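Local coordinates for Glyoxalase/bleomycin resistance protein/dioxygenase (Nostoc punctiforme PCC 73102, PDB 3KOL) that binds cobalt in the crystal and, as a member of the glyoxalase/bleomycin resistance/dioxygenase superfamily, may act as a dioxygenase or lactoylglutathione lyase, at residues A24-Q28 against D140-F144; G62-N66 against L77-P81. All blocks are in the same frame, centred on the assembly; numbering follows the deposited sequence.

Contact 1 of 2, residues A24-Q28 against D140-F144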
ATOM      1  N   ALA A  24       2.242  -4.411   3.325  1.00 11.13           N
ATOM      2  CA  ALA A  24       3.452  -4.915   3.952  1.00 11.30           C
ATOM      3  C   ALA A  24       4.700  -4.398   3.265  1.00 11.47           C
ATOM      4  O   ALA A  24       4.757  -4.298   2.039  1.00  9.80           O
ATOM      5  CB  ALA A  24       3.446  -6.441   3.937  1.00 11.94           C
ATOM      6  N   LEU A  25       5.693  -4.061   4.077  1.00 11.80           N
ATOM      7  CA  LEU A  25       6.964  -3.565   3.586  1.00 11.58           C
ATOM      8  C   LEU A  25       8.074  -4.423   4.176  1.00 12.26           C
ATOM      9  O   LEU A  25       7.957  -4.909   5.300  1.00 11.57           O
ATOM     10  CB  LEU A  25       7.194  -2.111   4.025  1.00 11.36           C
ATOM     11  CG  LEU A  25       6.149  -1.020   3.756  1.00 13.48           C
ATOM     12  CD1 LEU A  25       6.687   0.325   4.253  1.00 11.93           C
ATOM     13  CD2 LEU A  25       5.838  -0.938   2.272  1.00 11.91           C
ATOM     14  N   ASN A  26       9.136  -4.627   3.402  1.00 13.38           N
ATOM     15  CA  ASN A  26      10.300  -5.367   3.880  1.00 14.26           C
ATOM     16  C   ASN A  26      11.306  -4.284   4.246  1.00 14.00           C
ATOM     17  O   ASN A  26      11.560  -3.384   3.447  1.00 15.93           O
ATOM     18  CB  ASN A  26      10.897  -6.246   2.784  1.00 13.58           C
ATOM     19  CG  ASN A  26      10.024  -7.425   2.453  1.00 13.94           C
ATOM     20  OD1 ASN A  26       9.341  -7.963   3.325  1.00 15.96           O
ATOM     21  ND2 ASN A  26      10.042  -7.843   1.190  1.00 15.20           N
ATOM     22  N   VAL A  27      11.871  -4.363   5.445  1.00 14.38           N
ATOM     23  CA  VAL A  27      12.829  -3.355   5.882  1.00 14.82           C
ATOM     24  C   VAL A  27      14.151  -3.988   6.312  1.00 17.69           C
ATOM     25  O   VAL A  27      14.165  -5.002   7.012  1.00 18.86           O
ATOM     26  CB  VAL A  27      12.249  -2.544   7.049  1.00 14.84           C
ATOM     27  CG1 VAL A  27      10.939  -1.888   6.613  1.00 15.79           C
ATOM     28  CG2 VAL A  27      12.001  -3.443   8.245  1.00 13.33           C
ATOM     29  N   GLN A  28      15.259  -3.390   5.891  1.00 18.63           N
ATOM     30  CA  GLN A  28      16.579  -3.917   6.234  1.00 20.89           C
ATOM     31  C   GLN A  28      16.936  -3.623   7.691  1.00 20.61           C
ATOM     32  O   GLN A  28      17.572  -4.443   8.357  1.00 20.34           O
ATOM     33  CB  GLN A  28      17.641  -3.320   5.300  1.00 24.28           C
ATOM     34  CG  GLN A  28      18.958  -4.090   5.283  1.00 30.02           C
ATOM     35  CD  GLN A  28      19.826  -3.818   6.498  1.00 34.01           C
ATOM     36  OE1 GLN A  28      20.476  -4.721   7.031  1.00 36.58           O
ATOM     37  NE2 GLN A  28      19.862  -2.562   6.927  1.00 36.76           N
ATOM     38  N   ASP A 140      11.438   6.597   2.928  1.00 14.48           N
ATOM     39  CA  ASP A 140      11.591   5.978   4.242  1.00 15.01           C
ATOM     40  C   ASP A 140      13.016   5.422   4.279  1.00 14.95           C
ATOM     41  O   ASP A 140      13.736   5.524   3.283  1.00 14.40           O
ATOM     42  CB  ASP A 140      10.517   4.890   4.474  1.00 14.97           C
ATOM     43  CG  ASP A 140      10.818   3.560   3.782  1.00 15.69           C
ATOM     44  OD1 ASP A 140      11.785   3.445   2.996  1.00 16.51           O
ATOM     45  OD2 ASP A 140      10.055   2.604   4.035  1.00 16.81           O
ATOM     46  N   PRO A 141      13.451   4.848   5.418  1.00 16.77           N
ATOM     47  CA  PRO A 141      14.810   4.301   5.541  1.00 16.67           C
ATOM     48  C   PRO A 141      15.306   3.366   4.437  1.00 18.81           C
ATOM     49  O   PRO A 141      16.513   3.278   4.199  1.00 19.45           O
ATOM     50  CB  PRO A 141      14.779   3.607   6.902  1.00 17.55           C
ATOM     51  CG  PRO A 141      13.842   4.473   7.682  1.00 18.91           C
ATOM     52  CD  PRO A 141      12.720   4.697   6.688  1.00 17.31           C
ATOM     53  N   ASP A 142      14.389   2.671   3.769  1.00 16.98           N
ATOM     54  CA  ASP A 142      14.769   1.736   2.713  1.00 16.71           C
ATOM     55  C   ASP A 142      14.651   2.320   1.313  1.00 15.78           C
ATOM     56  O   ASP A 142      15.018   1.674   0.333  1.00 17.28           O
ATOM     57  CB  ASP A 142      13.919   0.467   2.806  1.00 16.84           C
ATOM     58  CG  ASP A 142      14.242  -0.356   4.037  1.00 20.08           C
ATOM     59  OD1 ASP A 142      15.316  -0.990   4.053  1.00 19.88           O
ATOM     60  OD2 ASP A 142      13.434  -0.358   4.990  1.00 20.42           O
ATOM     61  N   GLY A 143      14.135   3.538   1.219  1.00 13.95           N
ATOM     62  CA  GLY A 143      13.997   4.163  -0.081  1.00 14.33           C
ATOM     63  C   GLY A 143      12.596   4.079  -0.654  1.00 13.60           C
ATOM     64  O   GLY A 143      12.391   4.400  -1.823  1.00 15.22           O
ATOM     65  N   PHE A 144      11.630   3.641   0.150  1.00 13.44           N
ATOM     66  CA  PHE A 144      10.245   3.561  -0.319  1.00 13.14           C
ATOM     67  C   PHE A 144       9.614   4.937  -0.130  1.00 13.08           C
ATOM     68  O   PHE A 144       9.667   5.509   0.959  1.00 12.04           O
ATOM     69  CB  PHE A 144       9.454   2.519   0.475  1.00 13.24           C
ATOM     70  CG  PHE A 144       8.033   2.368   0.017  1.00 13.20           C
ATOM     71  CD1 PHE A 144       7.753   1.951  -1.279  1.00 15.05           C
ATOM     72  CD2 PHE A 144       6.975   2.670   0.868  1.00 11.57           C
ATOM     73  CE1 PHE A 144       6.435   1.837  -1.724  1.00 13.72           C
ATOM     74  CE2 PHE A 144       5.652   2.559   0.436  1.00 11.84           C
ATOM     75  CZ  PHE A 144       5.382   2.144  -0.863  1.00 13.66           C
TER
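Asp142 reaches across to the end of strand 17-27, where Val27 and Gln28 receive its carboxylate. From its CB, with CG anti to the carbonyl carbon (chi1 -69°), the side chain heads for the strand and meets Val27 at about a right angle. CG comes within 3.7 Å of Gln28 N. Beyond it, OD1 accepts the N-H of Gln28 at 3.0 Å; the bond is nearly straight, 171° at the hydrogen, and arrives on the syn side, tilted 24° out of the carboxylate plane. OD2, the other tip, lies against Val27, 3.2 Å from its CB. At the far end of the contact, Leu25 CD2 rests over one face of the Phe144 ring, nearer the ring's border than its centre and 4.0 Å from CE2. The loop is a type I turn from Asp140 to Gly143 containing an Asx turn: Asp140 OD1 takes Asp142 N at 2.8 Å and Phe144 N at 2.9 Å, from opposite faces of the carboxylate plane. One aspartate thus shapes the turn that presents the next: Asp140 pins the linker between strands 134-139 and 145-150, its OD2 bonded to Tyr37 of helix 30-40, while Asp142 ties it to strand 17-27.

Contact 2 of 2, residues G62-N66 against L77-P81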
ATOM      1  N   GLY A  62      10.793  -9.133  17.569  1.00 34.55           N
ATOM      2  CA  GLY A  62      11.166  -7.963  16.789  1.00 33.03           C
ATOM      3  C   GLY A  62      11.447  -8.241  15.321  1.00 31.77           C
ATOM      4  O   GLY A  62      12.085  -7.437  14.641  1.00 33.07           O
ATOM      5  N   LYS A  63      10.971  -9.377  14.827  1.00 30.49           N
ATOM      6  CA  LYS A  63      11.178  -9.748  13.430  1.00 28.05           C
ATOM      7  C   LYS A  63      10.107  -9.076  12.576  1.00 26.15           C
ATOM      8  O   LYS A  63      10.294  -8.842  11.383  1.00 23.10           O
ATOM      9  CB  LYS A  63      11.082 -11.266  13.273  1.00 30.25           C
ATOM     10  CG  LYS A  63      11.390 -11.771  11.877  1.00 34.83           C
ATOM     11  CD  LYS A  63      12.824 -11.453  11.481  1.00 37.28           C
ATOM     12  CE  LYS A  63      13.163 -12.049  10.124  1.00 39.35           C
ATOM     13  NZ  LYS A  63      14.552 -11.710   9.707  1.00 40.79           N
ATOM     14  N   VAL A  64       8.978  -8.779  13.207  1.00 24.00           N
ATOM     15  CA  VAL A  64       7.861  -8.135  12.539  1.00 22.64           C
ATOM     16  C   VAL A  64       7.283  -7.058  13.447  1.00 22.44           C
ATOM     17  O   VAL A  64       7.277  -7.206  14.670  1.00 21.93           O
ATOM     18  CB  VAL A  64       6.749  -9.157  12.212  1.00 23.14           C
ATOM     19  CG1 VAL A  64       5.548  -8.450  11.599  1.00 22.50           C
ATOM     20  CG2 VAL A  64       7.283 -10.211  11.257  1.00 22.30           C
ATOM     21  N   ALA A  65       6.807  -5.973  12.843  1.00 20.18           N
ATOM     22  CA  ALA A  65       6.197  -4.881  13.587  1.00 18.14           C
ATOM     23  C   ALA A  65       4.918  -4.494  12.851  1.00 17.69           C
ATOM     24  O   ALA A  65       4.867  -4.534  11.623  1.00 17.15           O
ATOM     25  CB  ALA A  65       7.149  -3.690  13.663  1.00 18.75           C
ATOM     26  N   ASN A  66       3.885  -4.138  13.608  1.00 16.17           N
ATOM     27  CA  ASN A  66       2.603  -3.752  13.035  1.00 15.88           C
ATOM     28  C   ASN A  66       2.208  -2.375  13.556  1.00 16.28           C
ATOM     29  O   ASN A  66       2.203  -2.143  14.764  1.00 17.10           O
ATOM     30  CB  ASN A  66       1.511  -4.754  13.440  1.00 19.70           C
ATOM     31  CG  ASN A  66       1.537  -6.037  12.620  1.00 23.84           C
ATOM     32  OD1 ASN A  66       2.588  -6.510  12.202  1.00 27.01           O
ATOM     33  ND2 ASN A  66       0.361  -6.619  12.410  1.00 28.28           N
ATOM     34  N   LEU A  77       5.652  -4.355   8.955  1.00 13.41           N
ATOM     35  CA  LEU A  77       7.060  -4.205   8.641  1.00 13.21           C
ATOM     36  C   LEU A  77       7.697  -5.565   8.887  1.00 14.37           C
ATOM     37  O   LEU A  77       7.583  -6.120   9.977  1.00 15.26           O
ATOM     38  CB  LEU A  77       7.710  -3.149   9.535  1.00 13.78           C
ATOM     39  CG  LEU A  77       7.101  -1.746   9.488  1.00 12.37           C
ATOM     40  CD1 LEU A  77       7.897  -0.839  10.406  1.00 12.00           C
ATOM     41  CD2 LEU A  77       7.113  -1.204   8.060  1.00 13.04           C
ATOM     42  N   PHE A  78       8.336  -6.106   7.856  1.00 15.54           N
ATOM     43  CA  PHE A  78       8.993  -7.400   7.940  1.00 16.78           C
ATOM     44  C   PHE A  78      10.495  -7.187   7.915  1.00 16.80           C
ATOM     45  O   PHE A  78      11.035  -6.681   6.937  1.00 16.26           O
ATOM     46  CB  PHE A  78       8.565  -8.278   6.759  1.00 19.58           C
ATOM     47  CG  PHE A  78       7.174  -8.830   6.890  1.00 22.06           C
ATOM     48  CD1 PHE A  78       6.949 -10.009   7.592  1.00 24.65           C
ATOM     49  CD2 PHE A  78       6.085  -8.155   6.346  1.00 24.26           C
ATOM     50  CE1 PHE A  78       5.661 -10.509   7.756  1.00 25.74           C
ATOM     51  CE2 PHE A  78       4.786  -8.648   6.506  1.00 24.14           C
ATOM     52  CZ  PHE A  78       4.576  -9.826   7.211  1.00 26.30           C
ATOM     53  N   GLY A  79      11.164  -7.566   8.998  1.00 17.08           N
ATOM     54  CA  GLY A  79      12.606  -7.407   9.065  1.00 17.73           C
ATOM     55  C   GLY A  79      13.318  -8.320   8.088  1.00 18.20           C
ATOM     56  O   GLY A  79      13.198  -9.543   8.165  1.00 18.82           O
ATOM     57  N   GLU A  80      14.057  -7.719   7.161  1.00 18.85           N
ATOM     58  CA  GLU A  80      14.801  -8.454   6.141  1.00 20.47           C
ATOM     59  C   GLU A  80      16.193  -7.838   6.035  1.00 20.79           C
ATOM     60  O   GLU A  80      16.519  -7.197   5.040  1.00 19.59           O
ATOM     61  CB  GLU A  80      14.096  -8.338   4.786  1.00 22.09           C
ATOM     62  CG  GLU A  80      12.747  -9.033   4.695  1.00 23.49           C
ATOM     63  CD  GLU A  80      12.855 -10.538   4.853  1.00 28.25           C
ATOM     64  OE1 GLU A  80      13.963 -11.076   4.645  1.00 27.72           O
ATOM     65  OE2 GLU A  80      11.834 -11.185   5.171  1.00 29.67           O
ATOM     66  N   PRO A  81      17.037  -8.033   7.062  1.00 22.10           N
ATOM     67  CA  PRO A  81      18.394  -7.479   7.067  1.00 21.87           C
ATOM     68  C   PRO A  81      19.306  -7.958   5.943  1.00 22.97           C
ATOM     69  O   PRO A  81      20.303  -7.309   5.636  1.00 22.14           O
ATOM     70  CB  PRO A  81      18.916  -7.869   8.446  1.00 22.98           C
ATOM     71  CG  PRO A  81      18.243  -9.181   8.688  1.00 24.48           C
ATOM     72  CD  PRO A  81      16.822  -8.899   8.235  1.00 23.60           C
TER
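A beta hairpin of the vicinal oxygen chelate fold, made of strands 64-68 and 74-79, supplies this contact, and its segments 64-66 and 77-79 run antiparallel (167° between their directions). Ala65 and Leu77 form a hydrogen-bonded pair: Ala65 N donates to Leu77 O at 3.0 Å, in the carbonyl plane, and Leu77 N returns a bond to Ala65 O at 2.8 Å. One step along, Val64 and Phe78 are a non-hydrogen-bonded pair, where the CA-H of Val64 points at Leu77 O. Gly79 N then donates a hydrogen bond to Lys63 O at 2.8 Å, extending the ladder to the residue that follows the helix-ending Schellman motif, whose C-prime position is Gly62.

The side chains separate onto two faces. Val64 and Phe78 run alongside each other in the same direction, with Val64 CG2 3.7 Å from Phe78 CD1; the ring of Phe78 also meets Tyr98 of the second subunit edge-to-face. Ala65 and Leu77 share the other face, their CB atoms 4.2 Å apart, where both pack against Met30 of helix 30-40. Lys63 bends at chi2 (63°) and otherwise runs extended, which carries NZ to Gly79 O at 3.0 Å. The ammonium comes from above the carbonyl plane, 45° out of it, and passes 3.9 Å from Pro81 CD. Lys63 therefore holds Gly79 at both ends, its backbone oxygen taking the N-H and its ammonium the carbonyl, so a charged side chain prolongs the grip of the hairpin beyond the last backbone bond of the pair.

In the fold
Contacts 1 and 2 meet along neighbouring strands of one sheet, their centres about 10 Å apart. Leu25 O lies 2.8 Å from Phe78 N and Val27 O 2.7 Å from Glu80 N, both probable hydrogen bonds, so strand 17-27 joins the hairpin of contact 2 to the turn of contact 1. Strand 17-27 also pairs with a strand of the second subunit, extending the sheet across the interface. The side chain of Phe78 is about 5 Å from a bound cobalt and that of Asn26 about 10 Å. Separately, His99 and Glu147 belong to a cobalt site; Phe78 packs on His99 of the second subunit, consistent with a site at the dimer interface.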